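Local coordinates for CalU16 (Micromonospora echinospora, PDB 4FPW), which probably confers self-resistance to an enediyne antibiotic by self-sacrifice, and belongs to the AHA1 family of Bet v 1-like proteins, at residues A[25-31]-A[105-111]. Sequence-based numbering, arbitrary orientation.
Sequences IRQRYDA and DGTLLEL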
ATOM      1  N   ILE A  25       4.134  -5.931  -2.423  1.00 44.68           N
ATOM      2  CA  ILE A  25       3.454  -6.879  -1.579  1.00 44.34           C
ATOM      3  C   ILE A  25       2.390  -7.535  -2.421  1.00 47.50           C
ATOM      4  O   ILE A  25       1.603  -6.837  -3.068  1.00 46.81           O
ATOM      5  CB  ILE A  25       2.822  -6.178  -0.380  1.00 43.06           C
ATOM      6  CG1 ILE A  25       3.913  -5.816   0.621  1.00 42.39           C
ATOM      7  CG2 ILE A  25       1.765  -7.050   0.297  1.00 43.32           C
ATOM      8  CD1 ILE A  25       3.469  -4.771   1.619  1.00 43.35           C
ATOM      9  N   ARG A  26       2.389  -8.871  -2.415  1.00 49.04           N
ATOM     10  CA  ARG A  26       1.438  -9.655  -3.181  1.00 50.71           C
ATOM     11  C   ARG A  26       0.694 -10.572  -2.245  1.00 51.38           C
ATOM     12  O   ARG A  26       1.300 -11.316  -1.464  1.00 52.60           O
ATOM     13  CB  ARG A  26       2.142 -10.495  -4.245  1.00 54.28           C
ATOM     14  CG  ARG A  26       3.139  -9.726  -5.113  1.00 55.64           C
ATOM     15  CD  ARG A  26       3.510 -10.540  -6.342  1.00 56.98           C
ATOM     16  NE  ARG A  26       4.291  -9.767  -7.307  1.00 58.58           N
ATOM     17  CZ  ARG A  26       5.619  -9.792  -7.440  1.00 59.71           C
ATOM     18  NH1 ARG A  26       6.396 -10.560  -6.671  1.00 61.34           N
ATOM     19  NH2 ARG A  26       6.183  -9.033  -8.372  1.00 59.84           N
ATOM     20  N   GLN A  27      -0.626 -10.505  -2.335  1.00 49.95           N
ATOM     21  CA  GLN A  27      -1.515 -11.266  -1.498  1.00 49.21           C
ATOM     22  C   GLN A  27      -2.718 -11.630  -2.319  1.00 50.92           C
ATOM     23  O   GLN A  27      -3.217 -10.819  -3.115  1.00 48.87           O
ATOM     24  CB  GLN A  27      -1.983 -10.441  -0.327  1.00 49.46           C
ATOM     25  CG  GLN A  27      -0.872  -9.976   0.595  1.00 49.69           C
ATOM     26  CD  GLN A  27      -1.431  -9.285   1.811  1.00 50.94           C
ATOM     27  OE1 GLN A  27      -2.194  -8.331   1.685  1.00 51.63           O
ATOM     28  NE2 GLN A  27      -1.056  -9.756   2.998  1.00 51.23           N
ATOM     29  N   ARG A  28      -3.187 -12.855  -2.119  1.00 52.64           N
ATOM     30  CA  ARG A  28      -4.310 -13.344  -2.856  1.00 53.94           C
ATOM     31  C   ARG A  28      -5.496 -13.324  -1.919  1.00 54.30           C
ATOM     32  O   ARG A  28      -5.363 -13.674  -0.743  1.00 54.46           O
ATOM     33  CB  ARG A  28      -4.027 -14.751  -3.361  1.00 57.13           C
ATOM     34  CG  ARG A  28      -4.638 -14.996  -4.721  1.00 60.58           C
ATOM     35  CD  ARG A  28      -4.909 -16.460  -4.964  1.00 64.57           C
ATOM     36  NE  ARG A  28      -6.201 -16.640  -5.605  1.00 66.92           N
ATOM     37  CZ  ARG A  28      -6.767 -17.820  -5.815  1.00 72.50           C
ATOM     38  NH1 ARG A  28      -6.144 -18.937  -5.436  1.00 74.89           N
ATOM     39  NH2 ARG A  28      -7.966 -17.887  -6.403  1.00 73.09           N
ATOM     40  N   TYR A  29      -6.646 -12.884  -2.421  1.00 53.91           N
ATOM     41  CA  TYR A  29      -7.870 -12.954  -1.640  1.00 54.63           C
ATOM     42  C   TYR A  29      -8.938 -13.721  -2.370  1.00 55.75           C
ATOM     43  O   TYR A  29      -9.028 -13.708  -3.600  1.00 54.40           O
ATOM     44  CB  TYR A  29      -8.405 -11.575  -1.272  1.00 54.99           C
ATOM     45  CG  TYR A  29      -7.398 -10.731  -0.536  1.00 55.61           C
ATOM     46  CD1 TYR A  29      -7.212 -10.867   0.838  1.00 56.57           C
ATOM     47  CD2 TYR A  29      -6.625  -9.808  -1.215  1.00 53.44           C
ATOM     48  CE1 TYR A  29      -6.284 -10.103   1.504  1.00 54.68           C
ATOM     49  CE2 TYR A  29      -5.695  -9.046  -0.559  1.00 52.99           C
ATOM     50  CZ  TYR A  29      -5.527  -9.192   0.796  1.00 53.73           C
ATOM     51  OH  TYR A  29      -4.589  -8.397   1.415  1.00 52.64           O
ATOM     52  N   ASP A  30      -9.760 -14.360  -1.548  1.00 57.93           N
ATOM     53  CA  ASP A  30     -10.820 -15.271  -1.939  1.00 59.31           C
ATOM     54  C   ASP A  30     -12.131 -14.487  -2.107  1.00 58.54           C
ATOM     55  O   ASP A  30     -13.219 -15.017  -1.889  1.00 59.93           O
ATOM     56  CB  ASP A  30     -10.939 -16.297  -0.801  1.00 61.20           C
ATOM     57  CG  ASP A  30     -11.667 -17.553  -1.185  1.00 63.38           C
ATOM     58  OD1 ASP A  30     -11.888 -17.813  -2.393  1.00 65.24           O
ATOM     59  OD2 ASP A  30     -12.020 -18.287  -0.238  1.00 63.92           O
ATOM     60  N   ALA A  31     -12.015 -13.206  -2.447  1.00 56.01           N
ATOM     61  CA  ALA A  31     -13.160 -12.369  -2.760  1.00 54.74           C
ATOM     62  C   ALA A  31     -12.943 -11.907  -4.184  1.00 53.98           C
ATOM     63  O   ALA A  31     -11.842 -12.012  -4.695  1.00 53.10           O
ATOM     64  CB  ALA A  31     -13.229 -11.192  -1.813  1.00 53.18           C
ATOM     65  N   ASP A 105     -12.026 -17.117  -9.409  1.00 82.64           N
ATOM     66  CA  ASP A 105     -13.061 -16.466  -8.593  1.00 79.07           C
ATOM     67  C   ASP A 105     -12.525 -15.425  -7.586  1.00 74.01           C
ATOM     68  O   ASP A 105     -13.323 -14.734  -6.935  1.00 75.58           O
ATOM     69  CB  ASP A 105     -13.887 -17.530  -7.851  1.00 80.68           C
ATOM     70  CG  ASP A 105     -13.021 -18.495  -7.025  1.00 81.21           C
ATOM     71  OD1 ASP A 105     -11.776 -18.456  -7.144  1.00 75.72           O
ATOM     72  OD2 ASP A 105     -13.597 -19.310  -6.269  1.00 84.47           O
ATOM     73  N   GLY A 106     -11.199 -15.310  -7.462  1.00 67.83           N
ATOM     74  CA  GLY A 106     -10.568 -14.423  -6.474  1.00 63.23           C
ATOM     75  C   GLY A 106      -9.743 -13.292  -7.078  1.00 59.31           C
ATOM     76  O   GLY A 106      -9.887 -12.949  -8.253  1.00 57.61           O
ATOM     77  N   THR A 107      -8.875 -12.691  -6.273  1.00 57.16           N
ATOM     78  CA  THR A 107      -8.047 -11.573  -6.755  1.00 55.86           C
ATOM     79  C   THR A 107      -6.608 -11.618  -6.222  1.00 54.02           C
ATOM     80  O   THR A 107      -6.396 -11.981  -5.061  1.00 54.16           O
ATOM     81  CB  THR A 107      -8.723 -10.188  -6.508  1.00 54.76           C
ATOM     82  OG1 THR A 107      -7.852  -9.322  -5.771  1.00 55.55           O
ATOM     83  CG2 THR A 107     -10.008 -10.313  -5.741  1.00 54.85           C
ATOM     84  N   LEU A 108      -5.635 -11.279  -7.084  1.00 52.37           N
ATOM     85  CA  LEU A 108      -4.226 -11.129  -6.663  1.00 51.28           C
ATOM     86  C   LEU A 108      -3.876  -9.653  -6.424  1.00 49.96           C
ATOM     87  O   LEU A 108      -3.436  -8.947  -7.325  1.00 51.16           O
ATOM     88  CB  LEU A 108      -3.220 -11.751  -7.665  1.00 50.84           C
ATOM     89  CG  LEU A 108      -1.721 -11.399  -7.382  1.00 49.74           C
ATOM     90  CD1 LEU A 108      -1.309 -11.785  -5.973  1.00 48.64           C
ATOM     91  CD2 LEU A 108      -0.709 -11.977  -8.365  1.00 51.02           C
ATOM     92  N   LEU A 109      -4.052  -9.188  -5.199  1.00 49.08           N
ATOM     93  CA  LEU A 109      -3.717  -7.803  -4.883  1.00 47.29           C
ATOM     94  C   LEU A 109      -2.230  -7.585  -5.045  1.00 48.07           C
ATOM     95  O   LEU A 109      -1.446  -8.484  -4.752  1.00 49.91           O
ATOM     96  CB  LEU A 109      -4.148  -7.465  -3.458  1.00 46.22           C
ATOM     97  CG  LEU A 109      -3.682  -6.129  -2.878  1.00 44.52           C
ATOM     98  CD1 LEU A 109      -4.774  -5.524  -2.029  1.00 44.57           C
ATOM     99  CD2 LEU A 109      -2.421  -6.265  -2.039  1.00 44.68           C
ATOM    100  N   GLU A 110      -1.841  -6.401  -5.526  1.00 46.68           N
ATOM    101  CA  GLU A 110      -0.441  -6.000  -5.533  1.00 46.48           C
ATOM    102  C   GLU A 110      -0.324  -4.556  -5.085  1.00 46.13           C
ATOM    103  O   GLU A 110      -0.935  -3.660  -5.673  1.00 46.15           O
ATOM    104  CB  GLU A 110       0.206  -6.177  -6.919  1.00 49.03           C
ATOM    105  CG  GLU A 110       0.494  -7.638  -7.253  1.00 51.60           C
ATOM    106  CD  GLU A 110       1.452  -7.853  -8.415  1.00 52.03           C
ATOM    107  OE1 GLU A 110       1.222  -8.832  -9.166  1.00 53.22           O
ATOM    108  OE2 GLU A 110       2.438  -7.088  -8.552  1.00 51.32           O
ATOM    109  N   LEU A 111       0.460  -4.338  -4.038  1.00 43.55           N
ATOM    110  CA  LEU A 111       0.652  -3.010  -3.520  1.00 42.33           C
ATOM    111  C   LEU A 111       2.114  -2.658  -3.499  1.00 42.99           C
ATOM    112  O   LEU A 111       2.895  -3.287  -2.772  1.00 41.43           O
ATOM    113  CB  LEU A 111       0.063  -2.852  -2.130  1.00 41.68           C
ATOM    114  CG  LEU A 111       0.037  -1.377  -1.701  1.00 40.60           C
ATOM    115  CD1 LEU A 111      -1.235  -1.106  -0.929  1.00 41.17           C
ATOM    116  CD2 LEU A 111       1.246  -0.991  -0.864  1.00 40.39           C
TER
HETATM  117  O   HOH W   1     -10.850 -17.757  -4.801  1.00 52.59           O
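Y29 and T107 form a hydrogen-bonded antiparallel pair, bonded both ways, with Y29 N to T107 O at 2.8 Å. The same ladder joins I25 with L111 and Q27 with L109, though the bond from L109 N to Q27 O is weak, strongly bent at the hydrogen. Strands 20-29 and 106-115 are thus joined, side chains alternating between the sheet's faces. On the buried face, the ring edge of Y29 meets L109, CE2 lying 3.6 Å from L109 CB. The Y29 hydroxyl is modelled as donating to Q27 OE1, a doubtfully short bond that probably gives the buried amide a polar partner; helix 118-138 packs over I25, Q27 and L111. On the other, partly exposed face, R26 and E110 run side by side, each with CG anti to its carbonyl carbon (chi1 -49° and -75°) and extended beyond, carrying both charged ends the same way. A weak salt bridge joins R26 NE to E110 OE2 at 3.5 Å, guanidinium and carboxylate planes 89° apart. Their stronger partners, E7 and R99, extend the charges across four strands. A water donates to D30 OD1 and D105 OD1, probably easing their repulsion. The helix-covered face is thus mainly apolar, whereas opposite charges pair on the other.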